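Local coordinates for protein glycosyl hydrolase (Bacteroides ovatus, PDB 3QC2) that is of unknown function here but belongs to a glycosyl hydrolase family whose members fold as five-bladed beta-propellers, at residues T59-E64 with G132-M137; G87-T92 with F97-T102; K276-N281 with L302-F307; G317-G322 with G341-K346. All blocks are in the same frame, centred on the assembly; numbering follows the deposited sequence. Where two conformers were deposited one is given.

How the interactions relate
The four contacts fall into two pairs. Interactions 1 and 2 have centres about 14 Å apart and share the antiparallel sheet built on strand 52-61: interaction 2 closes the hairpin of strands 84-91 and 98-99, while interaction 1 ties the end of the first strand, 52-61, to the following sheet. They meet directly where Glu-64 OE1 lies 2.7 Å from Thr-90 OG1. Interactions 3 and 4, with centres about 16 Å apart, join loops around the later sheets and touch where Thr-279 OG1 comes within 3.3 Å of Asp-321 CB. The pairs remain separate: the centres of interactions 1 and 3 are about 32 Å apart, and the nearest atoms of interactions 2 and 4 about 8 Å.

Interaction 1 of 4, residues T59-E64 with G132-M137; sequences TLYNGE and GLYVMM
Tyr-134 reaches across from one sheet to Thr-59, Leu-60 and Tyr-61 at the end of another, a side-chain bridge between two consecutive four-stranded blades of what is, by family, a five-bladed beta-propeller. The strand segments 59-61 and 134-137 run roughly antiparallel at 152°, but their axes stay 10.1 Å apart and the gap is spanned by the tyrosine ring. With CG set opposite the carbonyl carbon (chi1 -66°), this ring extends toward the other strand and presents its rim. Thr-59 OG1 lies at that rim, near the ring plane, 3.3 Å from Tyr-134 CE2; the Thr-59 methyl CG2 is near CE2 and CD2 as well. The Tyr-61 side chain crosses that of Tyr-134 at about a right angle. The ring planes are 70° apart in an oblique pairing, with Tyr-61 CD1 3.8 Å from Tyr-134 CE1. On the Tyr-61 ring itself, the Tyr-134 hydroxyl arrives at the edge, while Asn-62 OD1 lies over the centre of one face as the chain enters the type I' turn from Tyr-61 to Glu-64. Ile-126, Val-128 and Leu-156 pack around Tyr-134, placing its ring in a largely apolar setting. The hydroxyl ends against the backbone: Tyr-134 OH donates to Leu-60 O, which lies near the ring plane, in a very short hydrogen bond of 2.5 Å.

Interaction 2 of 4, residues G87-T92 with F97-T102; sequences GYATST and FQREKT
Phe-97 opens the pairing by packing its ring on Ser-91 and Ala-89. Ser-91 CB sits over the middle of one ring face, 3.6 Å from the Phe-97 centroid, in a CH-pi contact, while Ser-91 OG bonds back into the turn at His-96 O. Gln-98 is held to Thr-90 by two backbone hydrogen bonds: Gln-98 N gives one to Thr-90 O at 2.8 Å, and Gln-98 O accepts the other from Thr-90 N. Its chain runs straight beyond CG (chi2 178°), bringing NE2 to a water also bound by Thr-92 N. Arg-99 faces Ala-89 in a non-hydrogen-bonded pair; its CG lies 3.8 Å from Ala-89 CB, and the guanidinium goes on to a salt bridge with Glu-49. At Glu-100 the backbone N donates to Tyr-88 O at 3.0 Å, while CG lies alongside the Tyr-88 ring; the carboxylate pairs with Lys-157, which also makes a cation-pi contact with that ring. Thr-102 O shares a second water with Glu-100 O and Tyr-88 N. The arrangement is a beta hairpin whose short second strand, 98-99, forms the outer edge of a four-stranded antiparallel propeller blade.

Interaction 3 of 4, residues K276-N281 with L302-F307; sequences KRYTAN and LDEPFF
Glu-304 is the polar centre of this contact, receiving Arg-277 and Tyr-278 on a single carboxylate oxygen. The ionic part is a salt bridge in which Arg-277 points the NH1 and NH2 end of its guanidinium at OE1. Arg-277 NH1 lies 3.1 Å from Glu-304 OE1, on the lone pair facing the other oxygen, whereas NH2 meets the same atom from above the carboxylate plane, 3.2 Å from Glu-304 OE1. Although OE1 lies in the guanidinium plane, the two flat groups stand nearly perpendicular, with planes 83° apart, and the two bonds converge on one atom instead of forming a parallel fork. Arg-277 NH1 is also salt-bridged to Asp-275, which may help to hold the guanidinium in place. The phenol adds a further hydrogen bond: Tyr-278 OH donates to Glu-304 OE1 at 2.5 Å, nearly in line with the C-O bond. A bend in the glutamate chain (chi2 -69°) brings its carboxylate to these donors. Three donors on one oxygen would probably favour the charged carboxylate.

Apolar packing accompanies the polar cluster. Tyr-278 and Pro-305 approach from opposite directions, with Tyr-278 CZ 3.5 Å from Pro-305 CD, while Pro-305 CG lies by CE1 of the ring. The C-terminal Pro-364 also touches Tyr-278, and Ala-284 touches Pro-305. A salt bridge and a tyrosine hydrogen bond thus join the loop between strands 260-268 and 283-290 to the loop following strand 298-301, in a fold that is, by family, a five-bladed beta-propeller.

Interaction 4 of 4, residues G317-G322 with G341-K346; sequences GQYVDG and GCADSK
Matching first torsions, with CG opposite the carbonyl carbon in both Tyr-319 (chi1 -56°) and Asp-344 (chi1 -74°), bring the phenol end beside the carboxylate. The two side chains cross at a slant and their planes are 76° apart; Tyr-319 OH lies 3.4 Å from Asp-344 OD2. Along the CD2-CE2 side of the ring the contact is with Ala-343, whose carbonyl oxygen comes to the ring edge, near its plane, 3.6 Å from Tyr-319 CE2. The methyl group adds an apolar touch, Ala-343 CB being 3.9 Å from Tyr-319 CD2. Gln-318 CG covers part of one ring face, and a water joins its amide to the turn, donating to Gln-318 OE1 and, at 2.7 Å, to Ala-343 O. Ala-343 and Asp-344 both have positive phi and lead into a classic beta bulge in which Ser-345 and Lys-346 face Cys-342, their N atoms sharing Cys-342 O. Tyr-319 begins a type I turn ending at Gly-322, ahead of strand 324-332. The turn through 343-345, with its bulge, joins strands 335-342 and 346-352 of the same sheet; Ser-345, within the bulge, is backbone hydrogen-bonded to Thr-53, and Asp-344 touches Phe-54, both on strand 52-61.

Interaction 1 of 4, residues T59-E64 with G132-M137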
loop_
_atom_site.group_PDB
_atom_site.type_symbol
_atom_site.label_atom_id
_atom_site.label_comp_id
_atom_site.label_asym_id
_atom_site.label_seq_id
_atom_site.Cartn_x
_atom_site.Cartn_y
_atom_site.Cartn_z
ATOM N N THR A 59 -1.597 -9.916 -4.274
ATOM C CA THR A 59 -1.003 -11.110 -3.753
ATOM C C THR A 59 -1.168 -12.271 -4.728
ATOM O O THR A 59 -1.763 -12.119 -5.789
ATOM C CB THR A 59 -1.609 -11.463 -2.362
ATOM O OG1 THR A 59 -0.907 -12.565 -1.795
ATOM C CG2 THR A 59 -3.105 -11.788 -2.474
ATOM N N LEU A 60 -0.605 -13.419 -4.360
ATOM C CA LEU A 60 -0.675 -14.622 -5.164
ATOM C C LEU A 60 -1.667 -15.596 -4.528
ATOM O O LEU A 60 -1.640 -15.808 -3.301
ATOM C CB LEU A 60 0.701 -15.266 -5.244
ATOM C CG LEU A 60 0.850 -16.507 -6.109
ATOM C CD1 LEU A 60 0.544 -16.170 -7.572
ATOM C CD2 LEU A 60 2.270 -17.110 -5.957
ATOM N N TYR A 61 -2.536 -16.182 -5.360
ATOM C CA TYR A 61 -3.546 -17.167 -4.910
ATOM C C TYR A 61 -3.921 -18.097 -6.068
ATOM O O TYR A 61 -4.342 -17.631 -7.119
ATOM C CB TYR A 61 -4.792 -16.446 -4.376
ATOM C CG TYR A 61 -5.902 -17.357 -3.841
ATOM C CD1 TYR A 61 -5.765 -18.016 -2.613
ATOM C CD2 TYR A 61 -7.108 -17.519 -4.542
ATOM C CE1 TYR A 61 -6.787 -18.840 -2.105
ATOM C CE2 TYR A 61 -8.142 -18.340 -4.040
ATOM C CZ TYR A 61 -7.969 -18.992 -2.819
ATOM O OH TYR A 61 -8.962 -19.796 -2.315
ATOM N N ASN A 62 -3.744 -19.412 -5.867
ATOM C CA ASN A 62 -4.082 -20.430 -6.886
ATOM C C ASN A 62 -3.459 -20.186 -8.257
ATOM O O ASN A 62 -4.135 -20.285 -9.280
ATOM C CB ASN A 62 -5.619 -20.564 -7.028
ATOM C CG ASN A 62 -6.225 -21.499 -6.007
ATOM O OD1 ASN A 62 -5.723 -21.640 -4.870
ATOM N ND2 ASN A 62 -7.320 -22.162 -6.403
ATOM N N GLY A 63 -2.170 -19.868 -8.274
ATOM C CA GLY A 63 -1.456 -19.606 -9.535
ATOM C C GLY A 63 -1.937 -18.357 -10.290
ATOM O O GLY A 63 -1.690 -18.222 -11.485
ATOM N N GLU A 64 -2.620 -17.449 -9.581
ATOM C CA GLU A 64 -3.144 -16.206 -10.178
ATOM C C GLU A 64 -2.871 -15.028 -9.292
ATOM O O GLU A 64 -2.736 -15.176 -8.079
ATOM C CB GLU A 64 -4.654 -16.311 -10.376
ATOM C CG GLU A 64 -5.081 -17.307 -11.427
ATOM C CD GLU A 64 -6.601 -17.351 -11.619
ATOM O OE1 GLU A 64 -7.339 -16.815 -10.747
ATOM O OE2 GLU A 64 -7.060 -17.933 -12.632
ATOM N N GLY A 132 -0.517 -20.242 3.848
ATOM C CA GLY A 132 -1.668 -19.677 3.163
ATOM C C GLY A 132 -2.622 -18.791 3.945
ATOM O O GLY A 132 -3.758 -18.627 3.531
ATOM N N LEU A 133 -2.184 -18.227 5.072
ATOM C CA LEU A 133 -3.034 -17.292 5.819
ATOM C C LEU A 133 -2.722 -15.892 5.299
ATOM O O LEU A 133 -1.601 -15.403 5.455
ATOM C CB LEU A 133 -2.781 -17.354 7.332
ATOM C CG LEU A 133 -3.673 -16.421 8.198
ATOM C CD1 LEU A 133 -5.138 -16.819 8.098
ATOM C CD2 LEU A 133 -3.228 -16.410 9.661
ATOM N N TYR A 134 -3.704 -15.263 4.658
ATOM C CA TYR A 134 -3.540 -13.912 4.143
ATOM C C TYR A 134 -3.825 -12.929 5.254
ATOM O O TYR A 134 -4.850 -13.046 5.949
ATOM C CB TYR A 134 -4.455 -13.671 2.946
ATOM C CG TYR A 134 -4.068 -14.510 1.765
ATOM C CD1 TYR A 134 -4.604 -15.776 1.581
ATOM C CD2 TYR A 134 -3.131 -14.058 0.843
ATOM C CE1 TYR A 134 -4.235 -16.566 0.499
ATOM C CE2 TYR A 134 -2.754 -14.848 -0.245
ATOM C CZ TYR A 134 -3.316 -16.097 -0.406
ATOM O OH TYR A 134 -2.946 -16.880 -1.478
ATOM N N VAL A 135 -2.900 -11.976 5.445
ATOM C CA VAL A 135 -3.022 -10.964 6.476
ATOM C C VAL A 135 -3.125 -9.586 5.815
ATOM O O VAL A 135 -2.198 -9.149 5.099
ATOM C CB VAL A 135 -1.808 -10.988 7.431
ATOM C CG1 VAL A 135 -1.949 -9.913 8.532
ATOM C CG2 VAL A 135 -1.640 -12.380 8.054
HETATM N N MSE A 136 -4.246 -8.901 6.059
HETATM C CA MSE A 136 -4.477 -7.589 5.497
HETATM C C MSE A 136 -4.312 -6.493 6.512
HETATM O O MSE A 136 -4.935 -6.518 7.566
HETATM C CB MSE A 136 -5.884 -7.492 4.923
HETATM C CG MSE A 136 -6.301 -6.056 4.550
HETATM SE SE MSE A 136 -8.088 -5.968 3.875
HETATM C CE MSE A 136 -7.764 -6.814 2.229
HETATM N N MSE A 137 -3.469 -5.524 6.176
HETATM C CA MSE A 137 -3.283 -4.329 6.972
HETATM C C MSE A 137 -4.018 -3.244 6.207
HETATM O O MSE A 137 -3.702 -2.993 5.035
HETATM C CB MSE A 137 -1.811 -3.970 7.073
HETATM C CG MSE A 137 -0.931 -5.032 7.761
HETATM SE SE MSE A 137 -1.426 -5.333 9.621
HETATM C CE MSE A 137 -1.329 -3.585 10.253
#

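Interaction 2 of 4, residues G87-T92 with F97-T102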
loop_
_atom_site.group_PDB
_atom_site.type_symbol
_atom_site.label_atom_id
_atom_site.label_comp_id
_atom_site.label_asym_id
_atom_site.label_seq_id
_atom_site.Cartn_x
_atom_site.Cartn_y
_atom_site.Cartn_z
ATOM N N GLY A 87 -12.846 -3.897 -3.543
ATOM C CA GLY A 87 -13.260 -4.711 -4.675
ATOM C C GLY A 87 -12.275 -5.844 -4.832
ATOM O O GLY A 87 -11.151 -5.760 -4.339
ATOM N N TYR A 88 -12.700 -6.902 -5.517
ATOM C CA TYR A 88 -11.881 -8.109 -5.729
ATOM C C TYR A 88 -11.717 -8.352 -7.232
ATOM O O TYR A 88 -12.673 -8.281 -7.970
ATOM C CB TYR A 88 -12.580 -9.308 -5.066
ATOM C CG TYR A 88 -11.916 -10.694 -5.256
ATOM C CD1 TYR A 88 -12.064 -11.408 -6.445
ATOM C CD2 TYR A 88 -11.188 -11.291 -4.217
ATOM C CE1 TYR A 88 -11.478 -12.671 -6.613
ATOM C CE2 TYR A 88 -10.601 -12.539 -4.371
ATOM C CZ TYR A 88 -10.748 -13.229 -5.569
ATOM O OH TYR A 88 -10.173 -14.475 -5.719
ATOM N N ALA A 89 -10.481 -8.628 -7.661
ATOM C CA ALA A 89 -10.168 -8.889 -9.072
ATOM C C ALA A 89 -9.063 -9.925 -9.159
ATOM O O ALA A 89 -8.155 -9.943 -8.323
ATOM C CB ALA A 89 -9.751 -7.640 -9.750
ATOM N N THR A 90 -9.140 -10.778 -10.171
ATOM C CA THR A 90 -8.150 -11.833 -10.376
ATOM C C THR A 90 -7.560 -11.728 -11.781
ATOM O O THR A 90 -8.224 -11.249 -12.707
ATOM C CB THR A 90 -8.781 -13.242 -10.151
ATOM O OG1 THR A 90 -7.759 -14.242 -10.168
ATOM C CG2 THR A 90 -9.826 -13.553 -11.202
ATOM N N SER A 91 -6.311 -12.173 -11.935
ATOM C CA SER A 91 -5.627 -12.131 -13.237
ATOM C C SER A 91 -4.703 -13.330 -13.459
ATOM O O SER A 91 -4.058 -13.811 -12.518
ATOM C CB SER A 91 -4.807 -10.855 -13.349
ATOM O OG SER A 91 -4.046 -10.841 -14.548
ATOM N N THR A 92 -4.626 -13.790 -14.708
ATOM C CA THR A 92 -3.746 -14.909 -15.077
ATOM C C THR A 92 -2.412 -14.420 -15.642
ATOM O O THR A 92 -1.470 -15.207 -15.769
ATOM C CB THR A 92 -4.398 -15.837 -16.153
ATOM O OG1 THR A 92 -4.658 -15.084 -17.347
ATOM C CG2 THR A 92 -5.713 -16.467 -15.631
ATOM N N PHE A 97 -7.436 -7.967 -15.649
ATOM C CA PHE A 97 -8.165 -8.426 -14.467
ATOM C C PHE A 97 -9.642 -8.702 -14.689
ATOM O O PHE A 97 -10.293 -8.077 -15.538
ATOM C CB PHE A 97 -7.978 -7.416 -13.332
ATOM C CG PHE A 97 -6.619 -7.446 -12.745
ATOM C CD1 PHE A 97 -5.546 -6.827 -13.397
ATOM C CD2 PHE A 97 -6.381 -8.119 -11.558
ATOM C CE1 PHE A 97 -4.271 -6.869 -12.862
ATOM C CE2 PHE A 97 -5.111 -8.167 -11.013
ATOM C CZ PHE A 97 -4.048 -7.533 -11.666
ATOM N N GLN A 98 -10.148 -9.661 -13.898
ATOM C CA GLN A 98 -11.539 -10.102 -13.922
ATOM C C GLN A 98 -12.157 -9.748 -12.557
ATOM O O GLN A 98 -11.888 -10.403 -11.545
ATOM C CB GLN A 98 -11.591 -11.598 -14.180
ATOM C CG GLN A 98 -10.862 -12.016 -15.477
ATOM C CD GLN A 98 -10.874 -13.507 -15.724
ATOM O OE1 GLN A 98 -11.927 -14.121 -15.860
ATOM N NE2 GLN A 98 -9.686 -14.095 -15.828
ATOM N N ARG A 99 -12.989 -8.723 -12.549
ATOM C CA ARG A 99 -13.557 -8.178 -11.307
ATOM C C ARG A 99 -14.893 -8.739 -10.924
ATOM O O ARG A 99 -15.684 -9.119 -11.779
ATOM C CB ARG A 99 -13.710 -6.665 -11.478
ATOM C CG ARG A 99 -12.404 -5.954 -11.809
ATOM C CD ARG A 99 -12.632 -4.613 -12.483
ATOM N NE ARG A 99 -13.365 -3.649 -11.655
ATOM C CZ ARG A 99 -13.549 -2.361 -11.979
ATOM N NH1 ARG A 99 -13.049 -1.872 -13.116
ATOM N NH2 ARG A 99 -14.222 -1.559 -11.163
ATOM N N GLU A 100 -15.149 -8.795 -9.619
ATOM C CA GLU A 100 -16.466 -9.193 -9.116
ATOM C C GLU A 100 -17.280 -7.922 -9.099
ATOM O O GLU A 100 -16.726 -6.829 -8.957
ATOM C CB GLU A 100 -16.392 -9.800 -7.715
ATOM C CG GLU A 100 -15.596 -11.112 -7.614
ATOM C CD GLU A 100 -16.233 -12.300 -8.378
ATOM O OE1 GLU A 100 -17.428 -12.208 -8.795
ATOM O OE2 GLU A 100 -15.531 -13.337 -8.542
ATOM N N LYS A 101 -18.587 -8.053 -9.240
ATOM C CA LYS A 101 -19.473 -6.890 -9.291
ATOM C C LYS A 101 -19.915 -6.360 -7.920
ATOM O O LYS A 101 -20.634 -5.361 -7.845
ATOM C CB LYS A 101 -20.681 -7.194 -10.158
ATOM C CG LYS A 101 -20.323 -7.393 -11.643
ATOM C CD LYS A 101 -21.582 -7.527 -12.493
ATOM C CE LYS A 101 -21.262 -7.527 -13.965
ATOM N NZ LYS A 101 -22.522 -7.512 -14.769
ATOM N N THR A 102 -19.473 -7.013 -6.848
ATOM C CA THR A 102 -19.799 -6.582 -5.490
ATOM C C THR A 102 -18.507 -6.586 -4.634
ATOM O O THR A 102 -17.605 -7.382 -4.887
ATOM C CB THR A 102 -20.877 -7.489 -4.861
ATOM O OG1 THR A 102 -20.386 -8.825 -4.754
ATOM C CG2 THR A 102 -22.167 -7.489 -5.722
HETATM O O HOH W 1 -15.472 -6.763 -6.514
HETATM O O HOH W 2 -7.048 -12.650 -16.487
#

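Interaction 3 of 4, residues K276-N281 with L302-F307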
loop_
_atom_site.group_PDB
_atom_site.type_symbol
_atom_site.label_atom_id
_atom_site.label_comp_id
_atom_site.label_asym_id
_atom_site.label_seq_id
_atom_site.Cartn_x
_atom_site.Cartn_y
_atom_site.Cartn_z
ATOM N N LYS A 276 11.283 21.515 -5.949
ATOM C CA LYS A 276 10.466 22.023 -7.033
ATOM C C LYS A 276 10.671 21.305 -8.389
ATOM O O LYS A 276 9.888 21.493 -9.311
ATOM C CB LYS A 276 10.599 23.543 -7.154
ATOM C CG LYS A 276 9.420 24.292 -6.508
ATOM C CD LYS A 276 9.727 25.710 -6.238
ATOM C CE LYS A 276 8.462 26.640 -6.389
ATOM N NZ LYS A 276 7.196 26.077 -5.852
ATOM N N ARG A 277 11.701 20.465 -8.484
ATOM C CA ARG A 277 11.913 19.669 -9.675
ATOM C C ARG A 277 10.695 18.765 -9.900
ATOM O O ARG A 277 10.350 18.455 -11.034
ATOM C CB ARG A 277 13.188 18.844 -9.544
ATOM C CG ARG A 277 14.419 19.680 -9.576
ATOM C CD ARG A 277 15.671 18.925 -9.119
ATOM N NE ARG A 277 15.943 17.713 -9.903
ATOM C CZ ARG A 277 15.899 16.466 -9.429
ATOM N NH1 ARG A 277 15.624 16.224 -8.146
ATOM N NH2 ARG A 277 16.173 15.451 -10.239
ATOM N N TYR A 278 10.049 18.370 -8.792
ATOM C CA TYR A 278 8.850 17.548 -8.819
ATOM C C TYR A 278 7.623 18.357 -8.419
ATOM O O TYR A 278 7.733 19.409 -7.802
ATOM C CB TYR A 278 9.012 16.334 -7.894
ATOM C CG TYR A 278 10.193 15.502 -8.263
ATOM C CD1 TYR A 278 10.125 14.603 -9.322
ATOM C CD2 TYR A 278 11.405 15.628 -7.584
ATOM C CE1 TYR A 278 11.231 13.836 -9.695
ATOM C CE2 TYR A 278 12.521 14.860 -7.948
ATOM C CZ TYR A 278 12.417 13.965 -9.008
ATOM O OH TYR A 278 13.500 13.215 -9.387
ATOM N N THR A 279 6.454 17.843 -8.779
ATOM C CA THR A 279 5.176 18.492 -8.479
ATOM C C THR A 279 4.943 18.560 -6.960
ATOM O O THR A 279 5.275 17.631 -6.224
ATOM C CB THR A 279 4.000 17.731 -9.142
ATOM O OG1 THR A 279 4.290 17.498 -10.533
ATOM C CG2 THR A 279 2.686 18.514 -9.000
ATOM N N ALA A 280 4.380 19.671 -6.516
ATOM C CA ALA A 280 4.121 19.892 -5.120
ATOM C C ALA A 280 2.889 19.126 -4.653
ATOM O O ALA A 280 1.927 18.969 -5.401
ATOM C CB ALA A 280 3.939 21.394 -4.857
ATOM N N ASN A 281 2.944 18.625 -3.417
ATOM C CA ASN A 281 1.809 17.944 -2.785
ATOM C C ASN A 281 1.294 16.695 -3.500
ATOM O O ASN A 281 0.082 16.401 -3.470
ATOM C CB ASN A 281 0.645 18.944 -2.587
ATOM C CG ASN A 281 1.037 20.123 -1.743
ATOM O OD1 ASN A 281 1.733 19.972 -0.729
ATOM N ND2 ASN A 281 0.585 21.306 -2.134
ATOM N N LEU A 302 16.806 6.057 -1.764
ATOM C CA LEU A 302 17.050 6.632 -3.061
ATOM C C LEU A 302 16.860 8.140 -2.957
ATOM O O LEU A 302 15.920 8.605 -2.320
ATOM C CB LEU A 302 16.091 6.058 -4.107
ATOM C CG LEU A 302 16.114 4.549 -4.338
ATOM C CD1 LEU A 302 15.054 4.165 -5.333
ATOM C CD2 LEU A 302 17.501 4.063 -4.812
ATOM N N ASP A 303 17.769 8.887 -3.556
ATOM C CA ASP A 303 17.697 10.348 -3.567
ATOM C C ASP A 303 16.691 10.874 -4.596
ATOM O O ASP A 303 16.260 12.001 -4.508
ATOM C CB ASP A 303 19.093 10.943 -3.834
ATOM C CG ASP A 303 20.065 10.699 -2.677
ATOM O OD1 ASP A 303 19.598 10.449 -1.510
ATOM O OD2 ASP A 303 21.285 10.753 -2.920
ATOM N N GLU A 304 16.341 10.036 -5.567
ATOM C CA GLU A 304 15.383 10.376 -6.618
ATOM C C GLU A 304 14.322 9.278 -6.643
ATOM O O GLU A 304 14.638 8.135 -6.416
ATOM C CB GLU A 304 16.089 10.411 -7.977
ATOM C CG GLU A 304 17.278 11.354 -8.052
ATOM C CD GLU A 304 16.880 12.823 -7.984
ATOM O OE1 GLU A 304 15.676 13.130 -8.102
ATOM O OE2 GLU A 304 17.776 13.675 -7.823
ATOM N N PRO A 305 13.065 9.631 -6.925
ATOM C CA PRO A 305 12.058 8.592 -6.987
ATOM C C PRO A 305 12.329 7.661 -8.192
ATOM O O PRO A 305 12.795 8.123 -9.236
ATOM C CB PRO A 305 10.762 9.377 -7.162
ATOM C CG PRO A 305 11.171 10.603 -7.855
ATOM C CD PRO A 305 12.531 10.937 -7.331
ATOM N N PHE A 306 12.076 6.365 -8.020
ATOM C CA PHE A 306 12.320 5.364 -9.095
ATOM C C PHE A 306 11.122 5.219 -9.996
ATOM O O PHE A 306 11.238 4.693 -11.088
ATOM C CB PHE A 306 12.671 3.992 -8.503
ATOM C CG PHE A 306 11.492 3.259 -7.915
ATOM C CD1 PHE A 306 11.118 3.452 -6.571
ATOM C CD2 PHE A 306 10.759 2.355 -8.693
ATOM C CE1 PHE A 306 10.021 2.762 -6.018
ATOM C CE2 PHE A 306 9.669 1.670 -8.153
ATOM C CZ PHE A 306 9.296 1.877 -6.802
ATOM N N PHE A 307 9.958 5.672 -9.514
ATOM C CA PHE A 307 8.705 5.592 -10.256
ATOM C C PHE A 307 7.876 6.833 -9.930
ATOM O O PHE A 307 7.666 7.150 -8.767
ATOM C CB PHE A 307 7.952 4.316 -9.854
ATOM C CG PHE A 307 6.816 3.961 -10.766
ATOM C CD1 PHE A 307 7.057 3.271 -11.956
ATOM C CD2 PHE A 307 5.508 4.277 -10.433
ATOM C CE1 PHE A 307 5.998 2.914 -12.820
ATOM C CE2 PHE A 307 4.446 3.924 -11.292
ATOM C CZ PHE A 307 4.716 3.230 -12.497
#

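Interaction 4 of 4, residues G317-G322 with G341-K346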
loop_
_atom_site.group_PDB
_atom_site.type_symbol
_atom_site.label_atom_id
_atom_site.label_comp_id
_atom_site.label_asym_id
_atom_site.label_seq_id
_atom_site.Cartn_x
_atom_site.Cartn_y
_atom_site.Cartn_z
ATOM N N GLY A 317 -7.944 15.785 -14.247
ATOM C CA GLY A 317 -8.267 17.217 -14.168
ATOM C C GLY A 317 -7.947 17.738 -12.757
ATOM O O GLY A 317 -7.587 18.895 -12.580
ATOM N N GLN A 318 -8.090 16.850 -11.765
ATOM C CA GLN A 318 -7.805 17.147 -10.365
ATOM C C GLN A 318 -6.265 17.258 -10.143
ATOM O O GLN A 318 -5.790 18.185 -9.463
ATOM C CB GLN A 318 -8.403 16.033 -9.474
ATOM C CG GLN A 318 -8.340 16.288 -7.950
ATOM C CD GLN A 318 -8.865 15.084 -7.114
ATOM O OE1 GLN A 318 -9.039 13.958 -7.633
ATOM N NE2 GLN A 318 -9.103 15.323 -5.822
ATOM N N TYR A 319 -5.510 16.299 -10.711
ATOM C CA TYR A 319 -4.044 16.295 -10.634
ATOM C C TYR A 319 -3.480 16.386 -12.050
ATOM O O TYR A 319 -3.211 15.354 -12.700
ATOM C CB TYR A 319 -3.527 15.034 -9.945
ATOM C CG TYR A 319 -4.082 14.808 -8.559
ATOM C CD1 TYR A 319 -3.604 15.536 -7.466
ATOM C CD2 TYR A 319 -5.075 13.849 -8.334
ATOM C CE1 TYR A 319 -4.110 15.322 -6.185
ATOM C CE2 TYR A 319 -5.588 13.626 -7.064
ATOM C CZ TYR A 319 -5.108 14.359 -5.992
ATOM O OH TYR A 319 -5.616 14.132 -4.738
ATOM N N VAL A 320 -3.298 17.625 -12.521
ATOM C CA VAL A 320 -2.791 17.907 -13.885
ATOM C C VAL A 320 -1.462 17.223 -14.204
ATOM O O VAL A 320 -1.271 16.721 -15.317
ATOM C CB VAL A 320 -2.650 19.443 -14.122
ATOM C CG1 VAL A 320 -1.881 19.736 -15.434
ATOM C CG2 VAL A 320 -4.012 20.088 -14.142
ATOM N N ASP A 321 -0.553 17.210 -13.225
ATOM C CA ASP A 321 0.777 16.588 -13.391
ATOM C C ASP A 321 0.833 15.178 -12.790
ATOM O O ASP A 321 1.904 14.586 -12.681
ATOM C CB ASP A 321 1.852 17.486 -12.779
ATOM C CG ASP A 321 1.907 18.852 -13.441
ATOM O OD1 ASP A 321 1.864 18.908 -14.692
ATOM O OD2 ASP A 321 1.999 19.869 -12.711
ATOM N N GLY A 322 -0.332 14.665 -12.385
ATOM C CA GLY A 322 -0.460 13.320 -11.868
ATOM C C GLY A 322 0.105 13.022 -10.499
ATOM O O GLY A 322 0.802 13.843 -9.891
ATOM N N GLY A 341 -1.992 3.177 -7.200
ATOM C CA GLY A 341 -3.117 4.069 -7.426
ATOM C C GLY A 341 -2.699 5.211 -8.336
ATOM O O GLY A 341 -1.605 5.745 -8.189
ATOM N N CYS A 342 -3.583 5.584 -9.261
ATOM C CA CYS A 342 -3.333 6.646 -10.236
ATOM C C CYS A 342 -4.268 7.807 -10.027
ATOM O O CYS A 342 -5.486 7.671 -10.213
ATOM C CB CYS A 342 -3.550 6.113 -11.649
ATOM S SG CYS A 342 -2.523 4.770 -12.059
ATOM N N ALA A 343 -3.701 8.963 -9.645
ATOM C CA ALA A 343 -4.481 10.188 -9.419
ATOM C C ALA A 343 -5.668 9.949 -8.472
ATOM O O ALA A 343 -6.731 10.548 -8.642
ATOM C CB ALA A 343 -4.962 10.742 -10.753
ATOM N N ASP A 344 -5.474 9.074 -7.475
ATOM C CA ASP A 344 -6.542 8.708 -6.536
ATOM C C ASP A 344 -7.861 8.287 -7.235
ATOM O O ASP A 344 -8.935 8.466 -6.666
ATOM C CB ASP A 344 -6.841 9.871 -5.550
ATOM C CG ASP A 344 -5.767 10.051 -4.493
ATOM O OD1 ASP A 344 -4.735 9.323 -4.509
ATOM O OD2 ASP A 344 -5.965 10.925 -3.633
ATOM N N SER A 345 -7.782 7.728 -8.448
ATOM C CA SER A 345 -9.002 7.339 -9.159
ATOM C C SER A 345 -8.939 6.035 -9.987
ATOM O O SER A 345 -9.965 5.469 -10.277
ATOM C CB SER A 345 -9.465 8.488 -10.042
ATOM O OG SER A 345 -8.556 8.709 -11.071
ATOM N N LYS A 346 -7.740 5.575 -10.349
ATOM C CA LYS A 346 -7.568 4.333 -11.147
ATOM C C LYS A 346 -6.418 3.471 -10.586
ATOM O O LYS A 346 -5.660 3.921 -9.724
ATOM C CB LYS A 346 -7.293 4.685 -12.609
ATOM C CG LYS A 346 -8.314 5.656 -13.202
ATOM C CD LYS A 346 -8.067 5.933 -14.641
ATOM C CE LYS A 346 -8.909 7.137 -15.127
ATOM N NZ LYS A 346 -10.372 6.910 -14.965
HETATM O O HOH W 3 -8.041 12.461 -9.983
#